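Side-chain contacts in N-alpha-acetyltransferase 35, NatC auxiliary subunit (Saccharomyces cerevisiae, PDB 6YGA), which serves as the auxiliary subunit of the NatC N-terminal acetyltransferase, the complex that acetylates the N-terminal methionine of the L-A virus Gag protein: residues 543-546 with 547-550; 61-64 with 65-68; 142-145 with 146-150. One frame throughout, in Å; residues are numbered along the deposited sequence.

Contact 1: residues 543-546 with 547-550. With EDO (1,2-ethanediol), chain C; EDO (1,2-ethanediol), chain D; EDO (1,2-ethanediol), chain E.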
loop_
_atom_site.group_PDB
_atom_site.type_symbol
_atom_site.label_atom_id
_atom_site.label_comp_id
_atom_site.label_asym_id
_atom_site.label_seq_id
_atom_site.Cartn_x
_atom_site.Cartn_y
_atom_site.Cartn_z
ATOM N N LYS B 543 -5.934 -31.236 7.544
ATOM C CA LYS B 543 -4.479 -31.345 7.602
ATOM C C LYS B 543 -3.820 -29.972 7.614
ATOM O O LYS B 543 -2.826 -29.762 8.321
ATOM C CB LYS B 543 -3.958 -32.175 6.429
ATOM C CG LYS B 543 -3.668 -33.619 6.782
ATOM C CD LYS B 543 -2.582 -34.204 5.893
ATOM C CE LYS B 543 -2.102 -35.536 6.442
ATOM N NZ LYS B 543 -1.569 -35.399 7.827
ATOM N N GLU B 544 -4.351 -29.024 6.840
ATOM C CA GLU B 544 -3.754 -27.693 6.818
ATOM C C GLU B 544 -3.980 -26.962 8.134
ATOM O O GLU B 544 -3.063 -26.313 8.651
ATOM C CB GLU B 544 -4.307 -26.874 5.655
ATOM C CG GLU B 544 -3.757 -25.458 5.627
ATOM C CD GLU B 544 -4.033 -24.734 4.328
ATOM O OE1 GLU B 544 -5.219 -24.580 3.970
ATOM O OE2 GLU B 544 -3.059 -24.319 3.665
ATOM N N ILE B 545 -5.188 -27.054 8.695
ATOM C CA ILE B 545 -5.470 -26.327 9.929
ATOM C C ILE B 545 -4.718 -26.944 11.102
ATOM O O ILE B 545 -4.344 -26.238 12.046
ATOM C CB ILE B 545 -6.988 -26.264 10.191
ATOM C CG1 ILE B 545 -7.291 -25.248 11.292
ATOM C CG2 ILE B 545 -7.540 -27.626 10.575
ATOM C CD1 ILE B 545 -6.757 -23.857 10.992
ATOM N N ASN B 546 -4.474 -28.256 11.067
ATOM C CA ASN B 546 -3.675 -28.876 12.117
ATOM C C ASN B 546 -2.214 -28.455 12.027
ATOM O O ASN B 546 -1.530 -28.371 13.055
ATOM C CB ASN B 546 -3.803 -30.398 12.055
ATOM C CG ASN B 546 -4.981 -30.912 12.860
ATOM O OD1 ASN B 546 -4.968 -30.872 14.091
ATOM N ND2 ASN B 546 -6.003 -31.403 12.170
ATOM N N ILE B 547 -1.721 -28.178 10.818
ATOM C CA ILE B 547 -0.377 -27.630 10.678
ATOM C C ILE B 547 -0.316 -26.235 11.284
ATOM O O ILE B 547 0.603 -25.909 12.044
ATOM C CB ILE B 547 0.053 -27.628 9.201
ATOM C CG1 ILE B 547 0.279 -29.058 8.719
ATOM C CG2 ILE B 547 1.313 -26.801 9.006
ATOM C CD1 ILE B 547 0.525 -29.156 7.234
ATOM N N THR B 548 -1.309 -25.398 10.969
ATOM C CA THR B 548 -1.384 -24.068 11.565
ATOM C C THR B 548 -1.476 -24.158 13.081
ATOM O O THR B 548 -0.782 -23.433 13.803
ATOM C CB THR B 548 -2.588 -23.305 11.009
ATOM O OG1 THR B 548 -2.390 -23.042 9.615
ATOM C CG2 THR B 548 -2.774 -21.984 11.745
ATOM N N LYS B 549 -2.335 -25.051 13.579
ATOM C CA LYS B 549 -2.516 -25.197 15.019
ATOM C C LYS B 549 -1.216 -25.612 15.695
ATOM O O LYS B 549 -0.841 -25.055 16.733
ATOM C CB LYS B 549 -3.620 -26.217 15.296
ATOM C CG LYS B 549 -4.403 -25.972 16.570
ATOM C CD LYS B 549 -5.436 -27.070 16.797
ATOM C CE LYS B 549 -4.758 -28.398 17.094
ATOM N NZ LYS B 549 -5.727 -29.501 17.347
ATOM N N SER B 550 -0.509 -26.580 15.110
ATOM C CA SER B 550 0.744 -27.042 15.698
ATOM C C SER B 550 1.800 -25.943 15.703
ATOM O O SER B 550 2.523 -25.780 16.693
ATOM C CB SER B 550 1.254 -28.267 14.941
ATOM O OG SER B 550 0.395 -29.379 15.112
HETATM C C1 EDO C . -0.513 -24.050 7.405
HETATM O O1 EDO C . -0.497 -22.717 7.935
HETATM C C2 EDO C . -0.584 -24.018 5.884
HETATM O O2 EDO C . -1.548 -23.053 5.451
HETATM C C1 EDO D . -1.505 -29.666 18.183
HETATM O O1 EDO D . -1.721 -29.385 16.795
HETATM C C2 EDO D . -0.974 -31.088 18.329
HETATM O O2 EDO D . -0.729 -31.375 19.710
HETATM C C1 EDO E . -2.358 -20.223 1.411
HETATM O O1 EDO E . -2.064 -18.929 1.949
HETATM C C2 EDO E . -2.749 -21.165 2.543
HETATM O O2 EDO E . -3.146 -22.431 2.002
#
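Glu544 and Thr548 sit one turn apart on the long helix 511-564, in the family's TPR-like region, and both meet the same 1,2-ethanediol (chain C), probably from the crystallisation liquor. Glu544 stretches out with CG opposite its backbone N (chi1 178°), which carries the carboxylate clear of the helix; its OE2 accepts from O2 of that diol at 2.7 Å. The other diol hydroxyl, O1, is hydrogen-bonded to Thr548 OG1 at 2.6 Å, so the small molecule spans the two side chains. A second diol (chain E) gives its O2 to the same OE2. Glutamate and threonine are polar residues suited to a partly exposed face, and the diol happens to bridge them.

Elsewhere round the helix, Ile547 and Ile545 are buried: Ile547 lies against helix 619-653, Ile545 against helices 465-506 and 433-456. The end of Ile545 comes back toward the next turn, CD1 4.2 Å from Thr548 CB, one methyl on a beta carbon. Asn546 and Lys549 run alongside each other in the same direction, with OD1 of Asn546 3.6 Å from NZ of Lys549. That pair is near rather than bonded: Asn546 ND2 is hydrogen-bonded to Leu542 O, and the amine makes a long, weak ion pair with Glu480. The backbone bond from Ser550 N to Asn546 O (2.9 Å) is the usual i to i+4 link. Ser550 has a hydroxyl small enough to fold back beside it, and its OG, also bonded to Glu636, lies 2.7 Å from O1 of the third diol (chain D), which donates to it.

Contact 2: residues 61-64 with 65-68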
loop_
_atom_site.group_PDB
_atom_site.type_symbol
_atom_site.label_atom_id
_atom_site.label_comp_id
_atom_site.label_asym_id
_atom_site.label_seq_id
_atom_site.Cartn_x
_atom_site.Cartn_y
_atom_site.Cartn_z
ATOM N N LYS B 61 12.120 23.616 -2.335
ATOM C CA LYS B 61 11.523 22.289 -2.275
ATOM C C LYS B 61 10.017 22.299 -2.522
ATOM O O LYS B 61 9.438 21.230 -2.739
ATOM C CB LYS B 61 11.834 21.649 -0.918
ATOM C CG LYS B 61 13.267 21.867 -0.445
ATOM C CD LYS B 61 13.721 20.785 0.531
ATOM C CE LYS B 61 13.036 20.902 1.886
ATOM N NZ LYS B 61 13.383 19.757 2.781
ATOM N N LEU B 62 9.377 23.470 -2.516
ATOM C CA LEU B 62 7.937 23.580 -2.730
ATOM C C LEU B 62 7.569 24.462 -3.920
ATOM O O LEU B 62 6.377 24.719 -4.135
ATOM C CB LEU B 62 7.251 24.118 -1.471
ATOM C CG LEU B 62 7.036 23.154 -0.305
ATOM C CD1 LEU B 62 6.561 23.906 0.930
ATOM C CD2 LEU B 62 6.044 22.068 -0.685
ATOM N N ASP B 63 8.542 24.932 -4.699
ATOM C CA ASP B 63 8.289 25.839 -5.819
ATOM C C ASP B 63 8.909 25.242 -7.076
ATOM O O ASP B 63 10.135 25.250 -7.231
ATOM C CB ASP B 63 8.856 27.235 -5.536
ATOM C CG ASP B 63 8.328 28.300 -6.492
ATOM O OD1 ASP B 63 7.871 27.953 -7.600
ATOM O OD2 ASP B 63 8.376 29.497 -6.133
ATOM N N SER B 64 8.060 24.736 -7.979
ATOM C CA SER B 64 8.535 24.176 -9.239
ATOM C C SER B 64 9.001 25.250 -10.219
ATOM O O SER B 64 9.671 24.923 -11.205
ATOM C CB SER B 64 7.439 23.318 -9.878
ATOM O OG SER B 64 6.202 24.010 -9.927
ATOM N N SER B 65 8.663 26.518 -9.976
ATOM C CA SER B 65 9.168 27.586 -10.829
ATOM C C SER B 65 10.659 27.813 -10.636
ATOM O O SER B 65 11.292 28.449 -11.484
ATOM C CB SER B 65 8.410 28.887 -10.562
ATOM O OG SER B 65 7.018 28.718 -10.761
ATOM N N LEU B 66 11.235 27.307 -9.549
ATOM C CA LEU B 66 12.645 27.517 -9.253
ATOM C C LEU B 66 13.509 26.321 -9.628
ATOM O O LEU B 66 14.678 26.270 -9.233
ATOM C CB LEU B 66 12.825 27.851 -7.772
ATOM C CG LEU B 66 11.982 29.009 -7.233
ATOM C CD1 LEU B 66 12.415 29.348 -5.819
ATOM C CD2 LEU B 66 12.062 30.238 -8.133
ATOM N N ILE B 67 12.960 25.358 -10.374
ATOM C CA ILE B 67 13.751 24.216 -10.819
ATOM C C ILE B 67 14.909 24.703 -11.675
ATOM O O ILE B 67 14.725 25.484 -12.617
ATOM C CB ILE B 67 12.870 23.219 -11.588
ATOM C CG1 ILE B 67 11.813 22.608 -10.662
ATOM C CG2 ILE B 67 13.730 22.129 -12.219
ATOM C CD1 ILE B 67 10.783 21.742 -11.376
ATOM N N GLU B 68 16.114 24.248 -11.345
ATOM C CA GLU B 68 17.310 24.615 -12.089
ATOM C C GLU B 68 17.461 23.693 -13.294
ATOM O O GLU B 68 17.476 22.467 -13.146
ATOM C CB GLU B 68 18.547 24.530 -11.193
ATOM C CG GLU B 68 18.405 25.237 -9.844
ATOM C CD GLU B 68 18.234 26.744 -9.972
ATOM O OE1 GLU B 68 18.754 27.331 -10.944
ATOM O OE2 GLU B 68 17.582 27.345 -9.092
#
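Asp63 and Ser65 meet through a hydrogen bond: Ser65 N donates to Asp63 OD1 at 2.9 Å, an approach from the anti side of the carboxylate that lies 33° out of its plane. With CG opposite its backbone N (chi1 -166°), the carboxylate leans over the start of the turn, and OD1 also comes within 3.2 Å of Ser65 CB. An aspartate suits this place because its short chain brings an acceptor just as far as the second amide along. Leu66 crosses the same carboxylate at a slant, its CG 3.8 Å from Asp63 CG, so one side of the acid is covered by hydrocarbon. In the backbone, Leu66 N donates to Asp63 O at 3.3 Å, coming from well above the carbonyl plane. A weak bond from Ile67 N to Ser64 O follows one residue later, and Ile67 CG1 lies 3.2 Å from that same oxygen.

The next shell fixes the polar ends. Asp63 OD2 accepts from Asn58 N and forms a salt bridge with Arg22 of the N-alpha-acetyltransferase 38 chain, which would probably stabilise the Asp63 carboxylate as an anion. Ser64 OG and Ser65 OG are both bonded to Arg51 of that chain, and Ser65 OG also to its Glu44; serines serve well here, since a short hydroxyl can sit deep in a charged interface. Backbone angles of Ser64 and Ser65 are those of a type I turn, and the arrangement as a whole is an Asx turn overlying a short 3-10 turn, used here at a subunit interface.

Contact 3: residues 142-145 with 146-150; sequences ILYD and KVLGS
A pi-type widening in the first turns of helix 142-167 brings Ile142 and Val147 together: Val147 N donates to Ile142 O at 3.3 Å, in the carbonyl plane, a span of five residues instead of four. The same oxygen also takes Lys146 N at 3.2 Å, from 44° above that plane. Leu148 N repeats the wide step to Leu143 O at 2.8 Å.

Side chains follow the backbone. Ile142 and Lys146 point the same way, and Ile142 CD1 rests 4.0 Å from Lys146 CB, alongside a chain whose amine goes on to a salt bridge with Glu202. On the inner side, Leu143 CD2 packs on Val147 CG2, while Tyr144 and Leu148 run alongside each other, Leu148 CD2 coming obliquely to Tyr144 CD2 at 4.2 Å. Tyrosine suits a place between apolar neighbours such as Leu148 and Val89 and a polar end, for its OH is bonded to Tyr82 O. Tyr144 O accepts from Trp137 NE1.

With Ile142 O taking two amides and Leu143 O taking Leu148 N, the i to i+5 bonding implies a turn wider than an alpha-helical one.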
loop_
_atom_site.group_PDB
_atom_site.type_symbol
_atom_site.label_atom_id
_atom_site.label_comp_id
_atom_site.label_asym_id
_atom_site.label_seq_id
_atom_site.Cartn_x
_atom_site.Cartn_y
_atom_site.Cartn_z
ATOM N N ILE B 142 14.167 10.577 -41.055
ATOM C CA ILE B 142 13.148 9.535 -41.024
ATOM C C ILE B 142 13.134 8.815 -39.681
ATOM O O ILE B 142 12.103 8.267 -39.271
ATOM C CB ILE B 142 13.358 8.557 -42.195
ATOM C CG1 ILE B 142 12.044 7.854 -42.526
ATOM C CG2 ILE B 142 14.449 7.534 -41.877
ATOM C CD1 ILE B 142 10.936 8.805 -42.926
ATOM N N LEU B 143 14.264 8.801 -38.974
ATOM C CA LEU B 143 14.322 8.113 -37.690
ATOM C C LEU B 143 13.571 8.891 -36.617
ATOM O O LEU B 143 12.886 8.297 -35.773
ATOM C CB LEU B 143 15.781 7.891 -37.297
ATOM C CG LEU B 143 16.601 7.084 -38.308
ATOM C CD1 LEU B 143 18.065 7.096 -37.919
ATOM C CD2 LEU B 143 16.083 5.656 -38.413
ATOM N N TYR B 144 13.669 10.222 -36.645
ATOM C CA TYR B 144 12.982 11.046 -35.656
ATOM C C TYR B 144 11.495 11.182 -35.961
ATOM O O TYR B 144 10.665 11.101 -35.050
ATOM C CB TYR B 144 13.624 12.432 -35.583
ATOM C CG TYR B 144 14.932 12.475 -34.825
ATOM C CD1 TYR B 144 16.131 12.186 -35.458
ATOM C CD2 TYR B 144 14.965 12.811 -33.476
ATOM C CE1 TYR B 144 17.329 12.225 -34.772
ATOM C CE2 TYR B 144 16.158 12.853 -32.780
ATOM C CZ TYR B 144 17.336 12.559 -33.433
ATOM O OH TYR B 144 18.527 12.598 -32.747
ATOM N N ASP B 145 11.141 11.390 -37.232
ATOM C CA ASP B 145 9.765 11.742 -37.570
ATOM C C ASP B 145 8.859 10.517 -37.649
ATOM O O ASP B 145 7.696 10.578 -37.234
ATOM C CB ASP B 145 9.730 12.516 -38.891
ATOM C CG ASP B 145 10.603 13.761 -38.865
ATOM O OD1 ASP B 145 11.564 13.794 -38.070
ATOM O OD2 ASP B 145 10.325 14.707 -39.634
ATOM N N LYS B 146 9.364 9.402 -38.175
ATOM C CA LYS B 146 8.551 8.210 -38.392
ATOM C C LYS B 146 8.817 7.111 -37.375
ATOM O O LYS B 146 7.877 6.608 -36.751
ATOM C CB LYS B 146 8.778 7.670 -39.814
ATOM C CG LYS B 146 7.494 7.420 -40.597
ATOM C CD LYS B 146 6.615 6.380 -39.905
ATOM C CE LYS B 146 5.210 6.315 -40.501
ATOM N NZ LYS B 146 4.388 5.239 -39.864
ATOM N N VAL B 147 10.077 6.713 -37.192
ATOM C CA VAL B 147 10.384 5.624 -36.268
ATOM C C VAL B 147 10.143 6.057 -34.827
ATOM O O VAL B 147 9.420 5.394 -34.075
ATOM C CB VAL B 147 11.827 5.133 -36.478
ATOM C CG1 VAL B 147 12.165 4.030 -35.484
ATOM C CG2 VAL B 147 12.011 4.646 -37.904
ATOM N N LEU B 148 10.741 7.180 -34.420
ATOM C CA LEU B 148 10.588 7.631 -33.041
ATOM C C LEU B 148 9.160 8.083 -32.760
ATOM O O LEU B 148 8.647 7.878 -31.655
ATOM C CB LEU B 148 11.586 8.748 -32.742
ATOM C CG LEU B 148 11.645 9.229 -31.294
ATOM C CD1 LEU B 148 11.699 8.049 -30.332
ATOM C CD2 LEU B 148 12.849 10.132 -31.095
ATOM N N GLY B 149 8.500 8.687 -33.750
ATOM C CA GLY B 149 7.111 9.082 -33.568
ATOM C C GLY B 149 6.205 7.904 -33.273
ATOM O O GLY B 149 5.291 8.000 -32.451
ATOM N N SER B 150 6.448 6.771 -33.937
ATOM C CA SER B 150 5.669 5.571 -33.654
ATOM C C SER B 150 5.949 5.056 -32.248
ATOM O O SER B 150 5.035 4.585 -31.560
ATOM C CB SER B 150 5.966 4.493 -34.695
ATOM O OG SER B 150 7.318 4.076 -34.629
#

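The three contacts follow the chain in the order 2, 3, 1, and none touches another. Contacts 2 and 3 both belong to the Mak10 family region, with centres 33 Å apart and nearest atoms about 22 Å apart. Contact 1 lies in the TPR-like region across the chain's centre, its centre 57 Å from that of contact 2 and 61 Å from that of contact 3. Residues 61-68 meet both other subunits, N-alpha-acetyltransferase 30 through Lys61 and Leu62, whereas contact 1 packs among helices and contact 3 among helices and loops of this chain. 1,2-Ethanediol, probably from the crystallisation liquor, is bound at contact 1, and another molecule lies about 4 Å from the side chain of Ile67.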